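Local coordinates for N-acetylglucosamine-specific lectin (Saxidomus purpuratus, PDB 6A7T), which probably binds carbohydrates, N-acetylglucosamine in particular, as a C-type lectin whose sugar recognition does not depend on calcium, at residues A[71-81]-A[127-137]. Numbering follows the deposited sequence.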
loop_
_atom_site.group_PDB
_atom_site.type_symbol
_atom_site.label_atom_id
_atom_site.label_comp_id
_atom_site.label_asym_id
_atom_site.label_seq_id
_atom_site.Cartn_x
_atom_site.Cartn_y
_atom_site.Cartn_z
ATOM N N ASP A 71 1.080 -5.960 -10.015
ATOM C CA ASP A 71 0.912 -6.223 -11.431
ATOM C C ASP A 71 -0.578 -6.136 -11.773
ATOM O O ASP A 71 -0.958 -5.499 -12.758
ATOM C CB ASP A 71 1.505 -7.573 -11.792
ATOM C CG ASP A 71 1.407 -7.938 -13.250
ATOM O OD1 ASP A 71 2.020 -7.277 -14.073
ATOM O OD2 ASP A 71 0.693 -8.972 -13.536
ATOM N N ASP A 72 -1.406 -6.746 -10.932
ATOM C CA ASP A 72 -2.846 -6.777 -11.177
ATOM C C ASP A 72 -3.419 -5.359 -11.121
ATOM O O ASP A 72 -4.247 -4.966 -11.973
ATOM C CB ASP A 72 -3.550 -7.767 -10.222
ATOM C CG ASP A 72 -3.281 -9.261 -10.488
ATOM O OD1 ASP A 72 -2.759 -9.616 -11.572
ATOM O OD2 ASP A 72 -3.582 -10.106 -9.565
ATOM N N PHE A 73 -3.032 -4.584 -10.114
ATOM C CA PHE A 73 -3.459 -3.244 -9.967
ATOM C C PHE A 73 -3.155 -2.492 -11.260
ATOM O O PHE A 73 -3.999 -1.807 -11.793
ATOM C CB PHE A 73 -2.786 -2.561 -8.766
ATOM C CG PHE A 73 -2.882 -1.070 -8.810
ATOM C CD1 PHE A 73 -4.098 -0.429 -8.620
ATOM C CD2 PHE A 73 -1.753 -0.305 -9.097
ATOM C CE1 PHE A 73 -4.200 0.958 -8.719
ATOM C CE2 PHE A 73 -1.858 1.072 -9.187
ATOM C CZ PHE A 73 -3.066 1.700 -8.980
ATOM N N ILE A 74 -1.901 -2.560 -11.732
ATOM C CA ILE A 74 -1.494 -1.777 -12.903
ATOM C C ILE A 74 -2.337 -2.203 -14.102
ATOM O O ILE A 74 -2.840 -1.348 -14.834
ATOM C CB ILE A 74 0.009 -1.926 -13.155
ATOM C CG1 ILE A 74 0.805 -1.257 -12.036
ATOM C CG2 ILE A 74 0.374 -1.395 -14.527
ATOM C CD1 ILE A 74 2.251 -1.664 -11.959
ATOM N N ARG A 75 -2.471 -3.523 -14.293
ATOM C CA ARG A 75 -3.219 -4.040 -15.416
ATOM C C ARG A 75 -4.654 -3.513 -15.349
ATOM O O ARG A 75 -5.236 -3.191 -16.392
ATOM C CB ARG A 75 -3.161 -5.560 -15.467
ATOM C CG ARG A 75 -3.799 -6.100 -16.744
ATOM C CD ARG A 75 -3.687 -7.596 -16.857
ATOM N NE ARG A 75 -2.318 -8.037 -16.987
ATOM C CZ ARG A 75 -1.538 -8.459 -16.011
ATOM N NH1 ARG A 75 -1.999 -8.685 -14.802
ATOM N NH2 ARG A 75 -0.256 -8.642 -16.293
ATOM N N GLY A 76 -5.222 -3.492 -14.140
ATOM C CA GLY A 76 -6.601 -2.956 -13.925
ATOM C C GLY A 76 -6.814 -1.564 -14.483
ATOM O O GLY A 76 -7.870 -1.290 -15.069
ATOM N N VAL A 77 -5.827 -0.673 -14.325
ATOM C CA VAL A 77 -5.906 0.676 -14.822
ATOM C C VAL A 77 -5.681 0.688 -16.340
ATOM O O VAL A 77 -6.539 1.193 -17.104
ATOM C CB VAL A 77 -4.912 1.602 -14.086
ATOM C CG1 VAL A 77 -4.965 3.020 -14.631
ATOM C CG2 VAL A 77 -5.185 1.624 -12.584
ATOM N N ILE A 78 -4.559 0.140 -16.823
ATOM C CA ILE A 78 -4.203 0.365 -18.224
ATOM C C ILE A 78 -5.142 -0.415 -19.173
ATOM O O ILE A 78 -5.369 0.020 -20.277
ATOM C CB ILE A 78 -2.701 0.096 -18.457
ATOM C CG1 ILE A 78 -2.310 -1.360 -18.254
ATOM C CG2 ILE A 78 -1.920 1.037 -17.571
ATOM C CD1 ILE A 78 -0.831 -1.594 -18.304
ATOM N N SER A 79 -5.677 -1.561 -18.745
ATOM C CA SER A 79 -6.588 -2.397 -19.585
ATOM C C SER A 79 -7.956 -1.717 -19.749
ATOM O O SER A 79 -8.725 -2.112 -20.651
ATOM C CB SER A 79 -6.737 -3.780 -19.037
ATOM O OG SER A 79 -7.536 -3.769 -17.861
ATOM N N ALA A 80 -8.258 -0.713 -18.925
ATOM C CA ALA A 80 -9.599 -0.033 -18.948
ATOM C C ALA A 80 -9.640 1.103 -19.984
ATOM O O ALA A 80 -10.691 1.765 -20.124
ATOM C CB ALA A 80 -9.935 0.506 -17.575
ATOM N N GLN A 81 -8.523 1.403 -20.659
ATOM C CA GLN A 81 -8.460 2.364 -21.740
ATOM C C GLN A 81 -7.993 1.611 -22.992
ATOM O O GLN A 81 -7.514 0.435 -22.894
ATOM C CB GLN A 81 -7.573 3.575 -21.424
ATOM C CG GLN A 81 -6.113 3.253 -21.120
ATOM C CD GLN A 81 -5.314 3.043 -22.381
ATOM O OE1 GLN A 81 -5.234 3.918 -23.235
ATOM N NE2 GLN A 81 -4.687 1.894 -22.489
ATOM N N TYR A 127 4.779 -2.356 -20.244
ATOM C CA TYR A 127 3.560 -3.190 -20.393
ATOM C C TYR A 127 3.146 -3.000 -21.839
ATOM O O TYR A 127 3.056 -1.884 -22.297
ATOM C CB TYR A 127 2.432 -2.741 -19.456
ATOM C CG TYR A 127 2.508 -3.323 -18.081
ATOM C CD1 TYR A 127 1.905 -4.525 -17.727
ATOM C CD2 TYR A 127 3.204 -2.649 -17.079
ATOM C CE1 TYR A 127 1.991 -5.038 -16.444
ATOM C CE2 TYR A 127 3.349 -3.183 -15.814
ATOM C CZ TYR A 127 2.734 -4.378 -15.470
ATOM O OH TYR A 127 2.878 -4.896 -14.209
ATOM N N LEU A 128 2.809 -4.095 -22.526
ATOM C CA LEU A 128 2.357 -4.043 -23.900
ATOM C C LEU A 128 1.071 -4.859 -24.029
ATOM O O LEU A 128 0.961 -5.891 -23.352
ATOM C CB LEU A 128 3.448 -4.694 -24.763
ATOM C CG LEU A 128 3.145 -4.880 -26.247
ATOM C CD1 LEU A 128 2.928 -3.578 -26.998
ATOM C CD2 LEU A 128 4.238 -5.718 -26.916
ATOM N N ASN A 129 0.186 -4.373 -24.899
ATOM C CA ASN A 129 -1.010 -5.121 -25.318
ATOM C C ASN A 129 -0.966 -5.272 -26.827
ATOM O O ASN A 129 -1.347 -4.368 -27.574
ATOM C CB ASN A 129 -2.253 -4.384 -24.850
ATOM C CG ASN A 129 -3.513 -5.148 -25.162
ATOM O OD1 ASN A 129 -3.544 -6.365 -25.009
ATOM N ND2 ASN A 129 -4.526 -4.406 -25.554
ATOM N N TYR A 130 -0.443 -6.406 -27.272
ATOM C CA TYR A 130 -0.327 -6.666 -28.697
ATOM C C TYR A 130 -0.150 -8.170 -28.940
ATOM O O TYR A 130 0.747 -8.831 -28.409
ATOM C CB TYR A 130 0.798 -5.849 -29.342
ATOM C CG TYR A 130 0.881 -6.014 -30.844
ATOM C CD1 TYR A 130 -0.190 -5.691 -31.659
ATOM C CD2 TYR A 130 2.010 -6.543 -31.441
ATOM C CE1 TYR A 130 -0.136 -5.871 -33.030
ATOM C CE2 TYR A 130 2.085 -6.725 -32.812
ATOM C CZ TYR A 130 1.007 -6.399 -33.609
ATOM O OH TYR A 130 1.080 -6.579 -34.968
ATOM N N LYS A 131 -1.093 -8.712 -29.726
ATOM C CA LYS A 131 -1.173 -10.136 -30.031
ATOM C C LYS A 131 -1.138 -10.962 -28.731
ATOM O O LYS A 131 -2.007 -10.822 -27.898
ATOM C CB LYS A 131 -0.099 -10.471 -31.078
ATOM C CG LYS A 131 -0.131 -9.561 -32.306
ATOM C CD LYS A 131 0.544 -10.106 -33.562
ATOM C CE LYS A 131 2.005 -10.443 -33.355
ATOM N NZ LYS A 131 2.790 -10.242 -34.602
ATOM N N GLU A 132 -0.153 -11.863 -28.602
ATOM C CA GLU A 132 -0.027 -12.847 -27.506
ATOM C C GLU A 132 0.345 -12.181 -26.156
ATOM O O GLU A 132 0.209 -12.798 -25.110
ATOM C CB GLU A 132 0.984 -13.934 -27.919
ATOM C CG GLU A 132 2.433 -13.452 -28.147
ATOM C CD GLU A 132 2.737 -12.637 -29.411
ATOM O OE1 GLU A 132 2.006 -12.814 -30.417
ATOM O OE2 GLU A 132 3.705 -11.802 -29.392
ATOM N N ILE A 133 0.859 -10.946 -26.185
ATOM C CA ILE A 133 1.233 -10.213 -24.972
ATOM C C ILE A 133 -0.003 -9.387 -24.552
ATOM O O ILE A 133 -0.380 -8.436 -25.246
ATOM C CB ILE A 133 2.492 -9.370 -25.255
ATOM C CG1 ILE A 133 3.661 -10.272 -25.667
ATOM C CG2 ILE A 133 2.854 -8.465 -24.100
ATOM C CD1 ILE A 133 4.909 -9.547 -26.137
ATOM N N VAL A 134 -0.630 -9.790 -23.446
ATOM C CA VAL A 134 -1.896 -9.203 -22.984
ATOM C C VAL A 134 -1.649 -8.399 -21.702
ATOM O O VAL A 134 -1.860 -8.914 -20.602
ATOM C CB VAL A 134 -2.950 -10.305 -22.774
ATOM C CG1 VAL A 134 -4.320 -9.740 -22.449
ATOM C CG2 VAL A 134 -3.011 -11.194 -23.989
ATOM N N TRP A 135 -1.211 -7.137 -21.862
ATOM C CA TRP A 135 -0.857 -6.309 -20.734
ATOM C C TRP A 135 0.165 -7.029 -19.843
ATOM O O TRP A 135 -0.019 -7.261 -18.678
ATOM C CB TRP A 135 -2.096 -5.793 -19.988
ATOM C CG TRP A 135 -2.870 -4.781 -20.772
ATOM C CD1 TRP A 135 -4.194 -4.872 -21.114
ATOM C CD2 TRP A 135 -2.386 -3.568 -21.368
ATOM N NE1 TRP A 135 -4.567 -3.767 -21.820
ATOM C CE2 TRP A 135 -3.486 -2.962 -22.018
ATOM C CE3 TRP A 135 -1.146 -2.908 -21.396
ATOM C CZ2 TRP A 135 -3.388 -1.727 -22.650
ATOM C CZ3 TRP A 135 -1.044 -1.708 -22.060
ATOM C CH2 TRP A 135 -2.141 -1.147 -22.720
ATOM N N GLN A 136 1.286 -7.391 -20.484
ATOM C CA GLN A 136 2.422 -8.046 -19.840
ATOM C C GLN A 136 3.680 -7.320 -20.323
ATOM O O GLN A 136 3.646 -6.519 -21.289
ATOM C CB GLN A 136 2.429 -9.537 -20.199
ATOM C CG GLN A 136 1.300 -10.319 -19.556
ATOM C CD GLN A 136 1.172 -11.678 -20.204
ATOM O OE1 GLN A 136 0.991 -11.817 -21.413
ATOM N NE2 GLN A 136 1.351 -12.679 -19.387
ATOM N N TRP A 137 4.815 -7.674 -19.746
ATOM C CA TRP A 137 6.036 -6.915 -20.064
ATOM C C TRP A 137 6.659 -7.339 -21.401
ATOM O O TRP A 137 6.610 -8.518 -21.761
ATOM C CB TRP A 137 7.069 -7.008 -18.937
ATOM C CG TRP A 137 6.577 -6.820 -17.558
ATOM C CD1 TRP A 137 5.555 -6.025 -17.132
ATOM C CD2 TRP A 137 7.165 -7.384 -16.388
ATOM N NE1 TRP A 137 5.428 -6.122 -15.797
ATOM C CE2 TRP A 137 6.402 -6.956 -15.302
ATOM C CE3 TRP A 137 8.229 -8.266 -16.155
ATOM C CZ2 TRP A 137 6.660 -7.331 -13.997
ATOM C CZ3 TRP A 137 8.446 -8.682 -14.864
ATOM C CH2 TRP A 137 7.731 -8.188 -13.795
HETATM O O HOH W 1 -7.408 -3.708 -22.963
#
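R75 reaches from the helix to the backbone of W135 and grips its carbonyl oxygen side-on. R75 NE lies 3.0 Å and R75 NH2 2.8 Å from W135 O. Both bonds are bent, and the NH2 one runs nearly in line with the carbonyl. The same guanidinium turns its NH1 and NH2 to D71 OD2, at 2.9 Å from NH2, and forms a salt bridge to D72 through NH1. Three neighbours thus fix its rotation, and the two carboxylates probably balance its charge. The other D71 oxygen, OD1, accepts from Y127 OH at 2.5 Å, on its anti side and near the ring edge. D71 therefore joins the arginine to the buried tyrosine hydroxyl. D71 CG stands anti to the backbone N (chi1 -179°), and the carboxylate projects off the side of the helix, where one oxygen meets Y127 OH and the other meets R75.

I74 CG2 packs over one face of the Y127 ring, and W137 CD1 lies over the opposite face. The W135 indole is held between I78 CG1 on one face and N129 CB on the other. Its NE1 donates to a water at 3.1 Å, which in turn donates to S79 O. S79 OG bonds to R75 O, one turn back. Q81 NE2 donates to I78 O, while Q81 OE1 accepts from F84 N.

W135 and Q136 form a G1 bulge opposite L128. The contact sets helix 68-78 of this C-type lectin domain against the hairpin of strands 124-130 and 136-140, while strand 86-94 meets I78 and Y127, and strand 37-43 packs on F73, V77 and I78.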